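Local structure of GGDEF family protein (Vibrio cholerae, 5GZS) at residues S307-Q312 with Y411-G416; R246-D251 with Q441-Y446; R18-S23 with A189-L194; D14-V19 with E197-Y202; S218-Q223 with A424-L429. The protein probably makes the second messenger cyclic di-GMP through a GGDEF domain, with a periplasmic portion, related to solute-binding proteins, that binds arginine and may regulate that activity. All blocks are in the same frame, centred on the assembly; numbering follows the deposited sequence.

Contact 1. Residues S307-Q312 with Y411-G416; sequences SYYHPQ and YDIAIG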
# COMPACT_ATOMS: atom_id res chain seq x y z
N SER A 307 -14.45 8.31 -2.30
CA SER A 307 -13.92 8.33 -0.93
C SER A 307 -12.96 9.49 -0.72
O SER A 307 -12.39 9.98 -1.67
CB SER A 307 -13.22 7.02 -0.59
OG SER A 307 -13.93 5.92 -1.12
N TYR A 308 -12.79 9.94 0.52
CA TYR A 308 -11.82 11.00 0.81
C TYR A 308 -10.98 10.66 2.04
O TYR A 308 -10.10 11.42 2.44
CB TYR A 308 -12.52 12.35 1.01
CG TYR A 308 -13.48 12.44 2.18
CD1 TYR A 308 -13.04 12.82 3.44
CD2 TYR A 308 -14.83 12.17 2.02
CE1 TYR A 308 -13.91 12.91 4.51
CE2 TYR A 308 -15.72 12.27 3.08
CZ TYR A 308 -15.25 12.63 4.33
OH TYR A 308 -16.12 12.73 5.39
N TYR A 309 -11.28 9.51 2.63
CA TYR A 309 -10.50 9.02 3.76
C TYR A 309 -10.63 7.51 3.84
O TYR A 309 -11.63 6.93 3.38
CB TYR A 309 -10.95 9.67 5.07
CG TYR A 309 -10.12 9.24 6.24
CD1 TYR A 309 -8.83 9.69 6.40
CD2 TYR A 309 -10.62 8.33 7.17
CE1 TYR A 309 -8.05 9.27 7.47
CE2 TYR A 309 -9.85 7.90 8.23
CZ TYR A 309 -8.57 8.37 8.38
OH TYR A 309 -7.82 7.93 9.44
N HIS A 310 -9.62 6.85 4.39
CA HIS A 310 -9.66 5.40 4.50
C HIS A 310 -9.27 4.90 5.87
O HIS A 310 -8.09 4.61 6.12
CB HIS A 310 -8.77 4.78 3.45
CG HIS A 310 -9.03 5.31 2.09
ND1 HIS A 310 -9.92 4.71 1.21
CD2 HIS A 310 -8.54 6.40 1.45
CE1 HIS A 310 -9.94 5.40 0.08
NE2 HIS A 310 -9.12 6.43 0.20
N PRO A 311 -10.26 4.79 6.76
CA PRO A 311 -10.08 4.40 8.15
C PRO A 311 -9.49 3.03 8.28
O PRO A 311 -9.72 2.17 7.42
CB PRO A 311 -11.51 4.43 8.71
CG PRO A 311 -12.29 5.25 7.74
CD PRO A 311 -11.68 5.01 6.43
N GLN A 312 -8.76 2.85 9.38
CA GLN A 312 -8.11 1.59 9.71
C GLN A 312 -8.85 0.83 10.81
O GLN A 312 -8.81 1.21 11.98
CB GLN A 312 -6.68 1.88 10.14
CG GLN A 312 -5.90 2.63 9.10
CD GLN A 312 -5.79 1.83 7.82
OE1 GLN A 312 -5.38 0.66 7.82
NE2 GLN A 312 -6.17 2.45 6.70
N TYR A 411 -11.29 0.57 5.09
CA TYR A 411 -12.54 0.87 4.39
C TYR A 411 -12.63 2.34 3.95
O TYR A 411 -11.65 3.09 4.01
CB TYR A 411 -13.74 0.49 5.27
CG TYR A 411 -13.88 1.21 6.60
CD1 TYR A 411 -13.13 0.83 7.70
CD2 TYR A 411 -14.80 2.25 6.77
CE1 TYR A 411 -13.26 1.48 8.92
CE2 TYR A 411 -14.93 2.90 7.99
CZ TYR A 411 -14.17 2.50 9.06
OH TYR A 411 -14.28 3.13 10.27
N ASP A 412 -13.81 2.74 3.48
CA ASP A 412 -13.95 4.03 2.81
C ASP A 412 -14.91 5.00 3.49
O ASP A 412 -15.97 4.64 3.96
CB ASP A 412 -14.40 3.81 1.37
CG ASP A 412 -13.33 3.14 0.53
OD1 ASP A 412 -12.20 3.66 0.51
OD2 ASP A 412 -13.62 2.09 -0.08
N ILE A 413 -14.52 6.26 3.52
CA ILE A 413 -15.42 7.30 3.97
C ILE A 413 -15.72 8.21 2.77
O ILE A 413 -14.80 8.60 2.04
CB ILE A 413 -14.80 8.06 5.15
CG1 ILE A 413 -14.99 7.27 6.44
CG2 ILE A 413 -15.40 9.43 5.33
CD1 ILE A 413 -14.48 8.00 7.67
N ALA A 414 -17.00 8.49 2.55
CA ALA A 414 -17.47 9.38 1.48
C ALA A 414 -18.47 10.38 2.00
O ALA A 414 -18.87 10.32 3.17
CB ALA A 414 -18.10 8.59 0.36
N ILE A 415 -18.87 11.30 1.12
CA ILE A 415 -20.03 12.15 1.35
C ILE A 415 -21.25 11.48 0.75
O ILE A 415 -21.20 10.98 -0.38
CB ILE A 415 -19.89 13.54 0.70
CG1 ILE A 415 -18.57 14.21 1.07
CG2 ILE A 415 -21.05 14.42 1.09
CD1 ILE A 415 -18.40 15.54 0.38
N GLY A 416 -22.35 11.48 1.51
CA GLY A 416 -23.61 10.90 1.05
C GLY A 416 -24.53 12.02 0.63
O GLY A 416 -24.50 13.09 1.24
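Ser-307 meets Ile-413 through its backbone, CA lying 3.1 Å from Ile-413 O in a CA-H...O contact. That same carbonyl takes a hydrogen bond from Tyr-308 N (2.9 Å to Ile-413 O). With chi1 at 63°, the Tyr-308 ring stands between its own N and carbonyl carbon and slants across the CG2 branch of Ile-413, CZ to CG2 3.4 Å; its edge meets the backbone at Ala-414 and Ile-415, and its OH bonds to Ser-249. Tyr-309 returns the backbone pairing, its O accepting from Ile-413 N at 3.0 Å, while its ring edge lies alongside the tip of Ile-413, CD2 to CD1 3.9 Å. Pro-311 sets CB over one face of the Tyr-411 ring, 3.7 Å from the centroid and 29° off the normal, as a CH-pi contact. Its CG packs on Ile-413 CD1 (3.5 Å), and its O receives Tyr-411 N at 3.2 Å. The two segments lead, in opposite senses, between the sheet holding strands 303-304 and 414-417 and the sheet holding 312-318 and 399-410. Two such adjacent connections between lobes are characteristic of the hinge of a type II periplasmic-binding-protein fold, consistent with family 3 membership and the first sheet's 2-1-3-5-4 order.

Contact 2. Residues R246-D251 with Q441-Y446; sequences RGISAD and QIIHTY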
# COMPACT_ATOMS: atom_id res chain seq x y z
N ARG A 246 -15.48 20.08 14.54
CA ARG A 246 -15.34 20.65 13.19
C ARG A 246 -13.98 20.28 12.55
O ARG A 246 -13.07 21.12 12.48
CB ARG A 246 -15.54 22.17 13.25
CG ARG A 246 -16.90 22.60 13.82
CD ARG A 246 -17.25 23.99 13.35
NE ARG A 246 -16.05 24.83 13.35
CZ ARG A 246 -15.98 26.05 12.82
NH1 ARG A 246 -17.04 26.59 12.24
NH2 ARG A 246 -14.84 26.73 12.86
N GLY A 247 -13.84 19.04 12.07
CA GLY A 247 -12.55 18.53 11.61
C GLY A 247 -12.43 18.04 10.18
O GLY A 247 -12.72 18.78 9.24
N ILE A 248 -11.99 16.80 9.99
CA ILE A 248 -11.68 16.30 8.65
C ILE A 248 -12.87 16.43 7.72
O ILE A 248 -12.77 17.07 6.67
CB ILE A 248 -11.25 14.82 8.66
CG1 ILE A 248 -9.82 14.67 9.17
CG2 ILE A 248 -11.31 14.22 7.25
CD1 ILE A 248 -9.26 13.26 9.04
N SER A 249 -13.99 15.82 8.10
CA SER A 249 -15.15 15.81 7.22
C SER A 249 -15.67 17.21 6.94
O SER A 249 -16.12 17.49 5.84
CB SER A 249 -16.25 14.93 7.81
OG SER A 249 -15.89 13.56 7.76
N ALA A 250 -15.60 18.10 7.91
CA ALA A 250 -16.21 19.42 7.72
C ALA A 250 -15.41 20.24 6.73
O ALA A 250 -15.99 20.90 5.86
CB ALA A 250 -16.34 20.15 9.03
N ASP A 251 -14.09 20.17 6.86
CA ASP A 251 -13.18 20.85 5.95
C ASP A 251 -13.37 20.32 4.52
O ASP A 251 -13.45 21.10 3.58
CB ASP A 251 -11.72 20.67 6.39
CG ASP A 251 -11.34 21.58 7.57
OD1 ASP A 251 -12.24 22.17 8.21
OD2 ASP A 251 -10.13 21.68 7.88
N GLN A 441 -3.27 17.36 3.51
CA GLN A 441 -3.06 18.45 4.46
C GLN A 441 -4.13 18.53 5.55
O GLN A 441 -3.84 18.74 6.71
CB GLN A 441 -2.90 19.80 3.75
CG GLN A 441 -2.58 20.95 4.68
CD GLN A 441 -2.14 22.21 3.97
OE1 GLN A 441 -2.38 22.39 2.78
NE2 GLN A 441 -1.50 23.10 4.70
N ILE A 442 -5.37 18.33 5.17
CA ILE A 442 -6.47 18.42 6.11
C ILE A 442 -6.37 17.30 7.10
O ILE A 442 -6.56 17.46 8.32
CB ILE A 442 -7.81 18.35 5.36
CG1 ILE A 442 -8.06 19.62 4.57
CG2 ILE A 442 -8.97 18.17 6.31
CD1 ILE A 442 -8.96 19.41 3.39
N ILE A 443 -6.07 16.13 6.57
CA ILE A 443 -6.03 14.97 7.41
C ILE A 443 -4.94 15.20 8.41
O ILE A 443 -5.12 14.91 9.57
CB ILE A 443 -5.78 13.69 6.63
CG1 ILE A 443 -6.97 13.39 5.76
CG2 ILE A 443 -5.57 12.54 7.58
CD1 ILE A 443 -6.78 12.16 4.94
N HIS A 444 -3.79 15.64 7.95
CA HIS A 444 -2.72 15.81 8.87
C HIS A 444 -3.23 16.65 9.98
O HIS A 444 -3.25 16.22 11.12
CB HIS A 444 -1.53 16.49 8.26
CG HIS A 444 -0.46 16.76 9.25
ND1 HIS A 444 -0.38 16.08 10.44
CD2 HIS A 444 0.56 17.65 9.26
CE1 HIS A 444 0.65 16.53 11.13
NE2 HIS A 444 1.23 17.48 10.44
N THR A 445 -3.65 17.86 9.63
CA THR A 445 -4.09 18.88 10.57
C THR A 445 -4.82 18.32 11.75
O THR A 445 -4.81 18.89 12.80
CB THR A 445 -5.00 19.90 9.88
OG1 THR A 445 -4.27 20.55 8.85
CG2 THR A 445 -5.46 20.95 10.84
N TYR A 446 -5.41 17.15 11.56
CA TYR A 446 -6.27 16.58 12.56
C TYR A 446 -5.76 15.25 13.11
O TYR A 446 -4.73 14.72 12.67
CB TYR A 446 -7.67 16.41 11.98
CG TYR A 446 -8.36 17.71 11.66
CD1 TYR A 446 -8.87 18.48 12.66
CD2 TYR A 446 -8.50 18.15 10.37
CE1 TYR A 446 -9.50 19.66 12.38
CE2 TYR A 446 -9.13 19.34 10.09
CZ TYR A 446 -9.63 20.08 11.11
OH TYR A 446 -10.27 21.26 10.90
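Tyr-446 meets Gly-247 and Asp-251 through different parts of its side chain: ring face and hydroxyl. The aromatic component is a CH-pi contact, Gly-247 CA sitting 3.6 Å from the ring centroid and 24° off the normal. Ile-248 N lies above that same face, toward the rim, while Thr-445 CG2 of the ring's own segment backs the opposite face. Gly-247 is the N-cap of helix 248-259, and this glycine lets the ring lie directly against the backbone where the helix starts. The assigned hydrogen bond runs from Tyr-446 OH to Asp-251 OD2 at 3.1 Å, reaching the carboxylate from above its plane, 45° out. Apolar contacts complete the set. Ile-248 splits its side chain, CG1 sliding past the ring at Tyr-446 CD2 (3.9 Å) and CD1 slanting across Ile-443 to its CG1 (4.0 Å). Asp-251 CB also touches Ile-442 CG2 at 3.7 Å. Beyond the contact, Gln-441 packs on Met-404 of the second subunit. Chemically, the phenol is sandwiched between Gly-247 CA and Thr-445 CG2, which probably restrict ring rotation, and tied at its hydroxyl, where the carboxylate, probably charged, would favour the hydroxyl as donor.

Contact 3. Residues R18-S23 with A189-L194; sequences RVLFDS and AHVQRL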
# COMPACT_ATOMS: atom_id res chain seq x y z
N ARG A 18 7.49 31.72 -19.24
CA ARG A 18 7.15 33.13 -19.22
C ARG A 18 7.41 33.77 -17.86
O ARG A 18 8.11 34.79 -17.79
CB ARG A 18 5.69 33.31 -19.60
CG ARG A 18 5.48 33.32 -21.06
CD ARG A 18 4.25 32.60 -21.44
NE ARG A 18 3.10 32.90 -20.60
CZ ARG A 18 2.06 32.07 -20.53
NH1 ARG A 18 2.10 30.94 -21.23
NH2 ARG A 18 1.01 32.35 -19.76
N VAL A 19 6.88 33.17 -16.79
CA VAL A 19 7.03 33.77 -15.46
C VAL A 19 8.50 33.83 -15.06
O VAL A 19 8.99 34.85 -14.61
CB VAL A 19 6.23 33.00 -14.38
CG1 VAL A 19 6.67 33.40 -12.99
CG2 VAL A 19 4.72 33.21 -14.58
N LEU A 20 9.21 32.73 -15.27
CA LEU A 20 10.60 32.67 -14.89
C LEU A 20 11.46 33.63 -15.73
O LEU A 20 12.25 34.40 -15.18
CB LEU A 20 11.10 31.23 -15.02
CG LEU A 20 12.54 30.88 -14.63
CD1 LEU A 20 12.89 31.31 -13.20
CD2 LEU A 20 12.85 29.36 -14.86
N PHE A 21 11.30 33.62 -17.06
CA PHE A 21 12.20 34.41 -17.89
C PHE A 21 11.86 35.89 -17.99
O PHE A 21 12.76 36.69 -18.16
CB PHE A 21 12.32 33.81 -19.28
CG PHE A 21 13.41 32.80 -19.39
CD1 PHE A 21 13.21 31.51 -18.92
CD2 PHE A 21 14.66 33.16 -19.89
CE1 PHE A 21 14.23 30.59 -18.97
CE2 PHE A 21 15.68 32.23 -19.96
CZ PHE A 21 15.48 30.95 -19.50
N ASP A 22 10.58 36.25 -17.86
CA ASP A 22 10.22 37.63 -17.57
C ASP A 22 10.93 38.07 -16.29
O ASP A 22 11.46 39.17 -16.22
CB ASP A 22 8.71 37.80 -17.36
CG ASP A 22 7.88 37.50 -18.60
OD1 ASP A 22 8.46 37.34 -19.71
OD2 ASP A 22 6.62 37.45 -18.45
N SER A 23 10.94 37.22 -15.27
CA SER A 23 11.50 37.66 -14.02
C SER A 23 13.03 37.88 -14.20
O SER A 23 13.58 38.86 -13.72
CB SER A 23 11.19 36.67 -12.90
OG SER A 23 11.69 37.14 -11.65
N ALA A 189 15.31 33.32 -2.50
CA ALA A 189 14.10 33.23 -1.72
C ALA A 189 12.94 33.82 -2.49
O ALA A 189 11.81 33.28 -2.50
CB ALA A 189 14.26 33.93 -0.39
N HIS A 190 13.22 34.93 -3.17
CA HIS A 190 12.15 35.69 -3.81
C HIS A 190 11.55 34.89 -4.95
O HIS A 190 10.35 34.64 -4.96
CB HIS A 190 12.63 37.04 -4.33
CG HIS A 190 11.54 37.87 -4.91
ND1 HIS A 190 11.34 38.00 -6.27
CD2 HIS A 190 10.54 38.57 -4.31
CE1 HIS A 190 10.30 38.78 -6.48
NE2 HIS A 190 9.79 39.13 -5.32
N VAL A 191 12.39 34.48 -5.89
CA VAL A 191 11.91 33.91 -7.14
C VAL A 191 11.26 32.56 -6.89
O VAL A 191 10.21 32.23 -7.48
CB VAL A 191 13.06 33.78 -8.16
CG1 VAL A 191 12.61 33.08 -9.46
CG2 VAL A 191 13.66 35.18 -8.44
N GLN A 192 11.90 31.77 -6.03
CA GLN A 192 11.32 30.52 -5.57
C GLN A 192 9.93 30.74 -4.98
O GLN A 192 9.00 30.03 -5.34
CB GLN A 192 12.23 29.83 -4.56
CG GLN A 192 13.46 29.17 -5.20
CD GLN A 192 13.07 28.07 -6.21
OE1 GLN A 192 12.28 27.18 -5.91
NE2 GLN A 192 13.64 28.14 -7.41
N ARG A 193 9.77 31.72 -4.11
CA ARG A 193 8.45 31.95 -3.53
C ARG A 193 7.43 32.36 -4.60
O ARG A 193 6.23 32.05 -4.55
CB ARG A 193 8.52 33.01 -2.44
CG ARG A 193 7.15 33.41 -1.94
CD ARG A 193 7.20 34.11 -0.60
NE ARG A 193 5.90 34.70 -0.35
CZ ARG A 193 5.63 35.57 0.62
NH1 ARG A 193 6.59 35.94 1.45
NH2 ARG A 193 4.39 36.07 0.75
N LEU A 194 7.94 33.05 -5.61
CA LEU A 194 7.12 33.49 -6.71
C LEU A 194 6.68 32.33 -7.61
O LEU A 194 5.55 32.34 -8.15
CB LEU A 194 7.88 34.53 -7.51
CG LEU A 194 7.26 34.95 -8.83
CD1 LEU A 194 5.88 35.54 -8.61
CD2 LEU A 194 8.19 35.93 -9.54
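Helical segments 18-23 and 189-194 run almost antiparallel, their N-to-C directions 155° apart and their short axes 11.1 Å apart at closest approach. This spacing is consistent with the modest interface of 177 Å², and the nearest backbone pair, Ser-23 CA to Val-191 CA, is still 7.8 Å apart. Side chains therefore bridge the gap by their tips. Leu-20, whose CG is anti to the backbone N (chi1 -178°), carries CD1 to Val-191 CG1 at 4.1 Å, the two side chains crossing at about a right angle. The preceding residue, Val-19, brings CG1 to Leu-194 CG more loosely, at 4.5 Å. Ser-23 fits over both partners: its OG is 4.2 Å from Val-191 CG2 and 4.3 Å from Leu-194 CD2. These are van der Waals contacts, the hydroxyl being hydrogen-bonded to Tyr-185 instead. Leu-20 also rests on Ile-168 of strand 166-170, and Gln-192 touches Val-333 of the second subunit. A helix that follows the first strand, 6-10, packed by a later helix of the same module, belongs to the alpha/beta architecture of family 3 solute-binding proteins, here the arginine-bound module.

Contact 4. Residues D14-V19 with E197-Y202; sequences DVVTRV and ESIQKY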
# COMPACT_ATOMS: atom_id res chain seq x y z
N ASP A 14 3.19 27.99 -21.97
CA ASP A 14 4.33 27.71 -21.15
C ASP A 14 4.45 28.76 -20.09
O ASP A 14 5.27 29.62 -20.17
CB ASP A 14 5.56 27.67 -22.02
CG ASP A 14 6.62 26.84 -21.45
OD1 ASP A 14 6.74 26.80 -20.24
OD2 ASP A 14 7.37 26.26 -22.22
N VAL A 15 3.60 28.67 -19.10
CA VAL A 15 3.45 29.72 -18.17
C VAL A 15 4.65 29.83 -17.27
O VAL A 15 5.00 30.89 -16.85
CB VAL A 15 2.13 29.57 -17.41
CG1 VAL A 15 1.92 28.16 -17.01
CG2 VAL A 15 2.06 30.47 -16.22
N VAL A 16 5.31 28.72 -17.00
CA VAL A 16 6.48 28.80 -16.12
C VAL A 16 7.68 29.39 -16.85
O VAL A 16 8.54 30.03 -16.23
CB VAL A 16 6.83 27.41 -15.53
CG1 VAL A 16 8.11 27.46 -14.72
CG2 VAL A 16 5.69 26.90 -14.65
N THR A 17 7.74 29.23 -18.17
CA THR A 17 8.86 29.77 -18.92
C THR A 17 8.73 31.28 -19.03
O THR A 17 9.70 32.03 -18.91
CB THR A 17 8.96 29.14 -20.34
OG1 THR A 17 9.15 27.73 -20.22
CG2 THR A 17 10.13 29.73 -21.12
N ARG A 18 7.49 31.72 -19.24
CA ARG A 18 7.15 33.13 -19.22
C ARG A 18 7.41 33.77 -17.86
O ARG A 18 8.11 34.79 -17.79
CB ARG A 18 5.69 33.31 -19.60
CG ARG A 18 5.48 33.32 -21.06
CD ARG A 18 4.25 32.60 -21.44
NE ARG A 18 3.10 32.90 -20.60
CZ ARG A 18 2.06 32.07 -20.53
NH1 ARG A 18 2.10 30.94 -21.23
NH2 ARG A 18 1.01 32.35 -19.76
N VAL A 19 6.88 33.17 -16.79
CA VAL A 19 7.03 33.77 -15.46
C VAL A 19 8.50 33.83 -15.06
O VAL A 19 8.99 34.85 -14.61
CB VAL A 19 6.23 33.00 -14.38
CG1 VAL A 19 6.67 33.40 -12.99
CG2 VAL A 19 4.72 33.21 -14.58
N GLU A 197 3.95 30.02 -5.68
CA GLU A 197 2.61 30.49 -5.51
C GLU A 197 1.97 30.88 -6.82
O GLU A 197 0.79 30.57 -7.04
CB GLU A 197 2.57 31.66 -4.55
CG GLU A 197 3.29 31.42 -3.27
CD GLU A 197 3.37 32.66 -2.45
OE1 GLU A 197 2.74 33.66 -2.86
OE2 GLU A 197 4.08 32.66 -1.43
N SER A 198 2.70 31.53 -7.72
CA SER A 198 1.96 32.07 -8.88
C SER A 198 1.55 30.95 -9.81
O SER A 198 0.45 30.97 -10.32
CB SER A 198 2.76 33.17 -9.62
OG SER A 198 3.88 32.67 -10.33
N ILE A 199 2.41 29.95 -9.98
CA ILE A 199 2.07 28.82 -10.82
C ILE A 199 0.94 27.99 -10.24
O ILE A 199 0.04 27.55 -10.96
CB ILE A 199 3.28 27.90 -11.05
CG1 ILE A 199 4.43 28.69 -11.64
CG2 ILE A 199 2.90 26.77 -11.97
CD1 ILE A 199 4.02 29.59 -12.80
N GLN A 200 0.99 27.77 -8.92
CA GLN A 200 -0.09 27.02 -8.25
C GLN A 200 -1.42 27.74 -8.44
O GLN A 200 -2.42 27.14 -8.82
CB GLN A 200 0.23 26.87 -6.77
CG GLN A 200 -0.93 26.44 -5.94
CD GLN A 200 -0.86 24.98 -5.59
OE1 GLN A 200 -0.88 24.11 -6.46
NE2 GLN A 200 -0.72 24.70 -4.29
N LYS A 201 -1.40 29.05 -8.21
CA LYS A 201 -2.55 29.91 -8.38
C LYS A 201 -3.03 29.83 -9.82
O LYS A 201 -4.23 29.80 -10.09
CB LYS A 201 -2.19 31.36 -7.98
CG LYS A 201 -3.27 32.42 -8.21
CD LYS A 201 -4.61 32.00 -7.59
CE LYS A 201 -5.61 33.15 -7.47
NZ LYS A 201 -7.00 32.81 -7.91
N TYR A 202 -2.07 29.79 -10.74
CA TYR A 202 -2.39 29.87 -12.14
C TYR A 202 -3.12 28.63 -12.54
O TYR A 202 -4.18 28.73 -13.14
CB TYR A 202 -1.13 30.06 -12.97
CG TYR A 202 -1.38 30.11 -14.47
CD1 TYR A 202 -1.46 28.94 -15.22
CD2 TYR A 202 -1.51 31.32 -15.13
CE1 TYR A 202 -1.67 28.97 -16.59
CE2 TYR A 202 -1.73 31.37 -16.51
CZ TYR A 202 -1.80 30.19 -17.22
OH TYR A 202 -2.00 30.24 -18.57
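Val-15 and Tyr-202 slide past one another in opposite directions, and the overlap is nearly ideal: Val-15 CG2 lies over the centre of the ring, 3.7 Å from the centroid and only 5° off the normal, a CH-pi contact. Its other methyl, CG1, sits by Tyr-202 CE1 at 3.7 Å. The ring gets there because Tyr-202 CG is anti to the backbone N (chi1 178°), extending the side chain toward helix 15-28. Arg-18 comes at about a right angle to it, the guanidinium plane turned 73° from the ring and its edge directed at the hydroxyl. Arg-18 NH2 to Tyr-202 OH is 3.9 Å, too long for a bond; both groups instead take Asp-13 as partner, by salt bridge and hydrogen bond respectively, so that one carboxylate positions the pair. Helix 15-28, which carries Val-15 and Arg-18, is capped by Asp-14, the N-cap residue, whose OD1 accepts from Thr-17 OG1 at 2.6 Å and weakly from Thr-17 N. The start of this helix borders the arginine pocket, since Asp-14 touches Asn-142 and Asn-57, both pocket residues. Farther along, Ile-199 crosses Val-16 at about a right angle, CD1 to CG2 3.7 Å. The same CD1 also reaches Val-15 CG2 at 4.0 Å and Val-19 CG2, one turn on from Val-15, at 4.1 Å.

Contact 5. Residues S218-Q223 with A424-L429; sequences SGLNVQ and ATLAPL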
# COMPACT_ATOMS: atom_id res chain seq x y z
N SER A 218 -24.65 22.14 -15.40
CA SER A 218 -25.50 21.15 -14.75
C SER A 218 -26.88 21.75 -14.57
O SER A 218 -27.88 21.05 -14.49
CB SER A 218 -24.93 20.73 -13.39
OG SER A 218 -25.28 21.66 -12.39
N GLY A 219 -26.92 23.08 -14.49
CA GLY A 219 -28.20 23.74 -14.43
C GLY A 219 -28.83 23.62 -13.07
O GLY A 219 -30.03 23.71 -12.93
N LEU A 220 -28.01 23.38 -12.05
CA LEU A 220 -28.55 23.31 -10.71
C LEU A 220 -28.64 24.74 -10.19
O LEU A 220 -27.90 25.62 -10.61
CB LEU A 220 -27.69 22.41 -9.80
CG LEU A 220 -26.35 22.93 -9.29
CD1 LEU A 220 -26.54 23.78 -8.06
CD2 LEU A 220 -25.40 21.77 -9.01
N ASN A 221 -29.54 24.96 -9.24
CA ASN A 221 -29.79 26.27 -8.69
C ASN A 221 -28.79 26.65 -7.60
O ASN A 221 -29.03 26.38 -6.44
CB ASN A 221 -31.23 26.30 -8.14
CG ASN A 221 -31.60 27.63 -7.53
OD1 ASN A 221 -30.81 28.57 -7.52
ND2 ASN A 221 -32.82 27.71 -7.04
N VAL A 222 -27.70 27.31 -7.99
CA VAL A 222 -26.69 27.74 -7.02
C VAL A 222 -27.18 28.76 -5.96
O VAL A 222 -26.41 29.12 -5.06
CB VAL A 222 -25.46 28.38 -7.72
CG1 VAL A 222 -25.08 27.62 -9.02
CG2 VAL A 222 -25.72 29.85 -8.02
N GLN A 223 -28.44 29.23 -6.06
CA GLN A 223 -28.98 30.08 -5.00
C GLN A 223 -29.55 29.21 -3.89
O GLN A 223 -29.90 29.71 -2.82
CB GLN A 223 -30.06 31.03 -5.51
CG GLN A 223 -29.58 32.11 -6.46
CD GLN A 223 -28.26 32.73 -6.03
OE1 GLN A 223 -28.12 33.26 -4.93
NE2 GLN A 223 -27.27 32.66 -6.91
N ALA A 424 -28.16 13.43 -7.23
CA ALA A 424 -27.57 12.74 -8.37
C ALA A 424 -26.60 13.65 -9.14
O ALA A 424 -25.62 13.18 -9.71
CB ALA A 424 -28.65 12.24 -9.30
N THR A 425 -26.86 14.95 -9.15
CA THR A 425 -26.00 15.87 -9.88
C THR A 425 -24.89 16.31 -8.95
O THR A 425 -23.74 16.49 -9.37
CB THR A 425 -26.79 17.10 -10.41
OG1 THR A 425 -27.59 16.71 -11.53
CG2 THR A 425 -25.85 18.20 -10.86
N LEU A 426 -25.21 16.48 -7.67
CA LEU A 426 -24.20 16.97 -6.74
C LEU A 426 -23.05 15.99 -6.60
O LEU A 426 -21.90 16.38 -6.71
CB LEU A 426 -24.81 17.27 -5.37
CG LEU A 426 -25.62 18.57 -5.35
CD1 LEU A 426 -26.25 18.81 -3.96
CD2 LEU A 426 -24.78 19.78 -5.84
N ALA A 427 -23.36 14.71 -6.36
CA ALA A 427 -22.35 13.72 -5.98
C ALA A 427 -21.14 13.63 -6.94
O ALA A 427 -20.01 13.68 -6.47
CB ALA A 427 -23.01 12.33 -5.80
N PRO A 428 -21.36 13.51 -8.28
CA PRO A 428 -20.19 13.50 -9.19
C PRO A 428 -19.41 14.79 -9.16
O PRO A 428 -18.18 14.75 -9.26
CB PRO A 428 -20.81 13.32 -10.57
CG PRO A 428 -22.11 12.68 -10.32
CD PRO A 428 -22.61 13.25 -9.01
N LEU A 429 -20.11 15.92 -9.03
CA LEU A 429 -19.45 17.21 -8.91
C LEU A 429 -18.59 17.25 -7.66
O LEU A 429 -17.44 17.71 -7.70
CB LEU A 429 -20.48 18.34 -8.90
CG LEU A 429 -21.19 18.47 -10.24
CD1 LEU A 429 -22.44 19.34 -10.15
CD2 LEU A 429 -20.18 19.01 -11.28
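Ser-218 and Leu-220 both meet helix 421-435 from side chains set between their own backbone N and carbonyl carbon, chi1 82° for the serine and 75° for the leucine. In Leu-220 the next torsion, chi2 84°, then turns CD2 toward the helix. The frame that holds them is an ST turn where helix 189-218 ends: Ser-218 OG accepts from Leu-220 N at 3.2 Å, while the same hydroxyl is also hydrogen-bonded to Val-215 O. Between the two, Gly-219 leaves helical geometry with a positive phi, and the residues on either side of it both reach the same helix. The two side chains share Thr-425 as a partner. Ser-218 CB rests on the Thr-425 methyl, CG2, at 3.7 Å. Leu-220 CD2 touches that methyl as well, at 4.0 Å, but its main neighbours are leucines. It crosses Leu-426 at about a right angle, CD2 to CD2 3.8 Å, and Leu-429 reaches toward it tip to tip. No hydrogen bond spans the two segments, so the contact rests on van der Waals packing, and the outside residue Leu-262 extends it by packing on both Leu-220 and Leu-426. Farther on, the loop makes an Asx turn at Asn-221, before strand 226-230. The small interface, 154 Å², joins the loop after helix 189-218 to helix 421-435 of the second solute-binding-like module, with the branch of Leu-220 at its centre: CD2 lies 4.0 Å from Leu-429 CD1.

In the fold
From the N terminus, contacts 3 and 4 open on helix 15-28 and close on the long helix 189-218, contact 3 first; they share Val-19 and tie the first helix of the arginine-bound module to its last. Contact 5 opens in the loop that follows, contact 2 at 246-251, and contact 1 after it. Contact 1 closes at 411-416, nested inside the loops of contacts 2 and 5, and pairs the two connections between the sheets. Contact 5 then closes on helix 421-435, and contact 2 joins the start of helix 248-259 to the C-terminal helix, so 2 and 5 cross. Contacts 1 and 2 meet directly, Tyr-308 packing on Ile-248, whereas 3 and 4 lie in series with the rest.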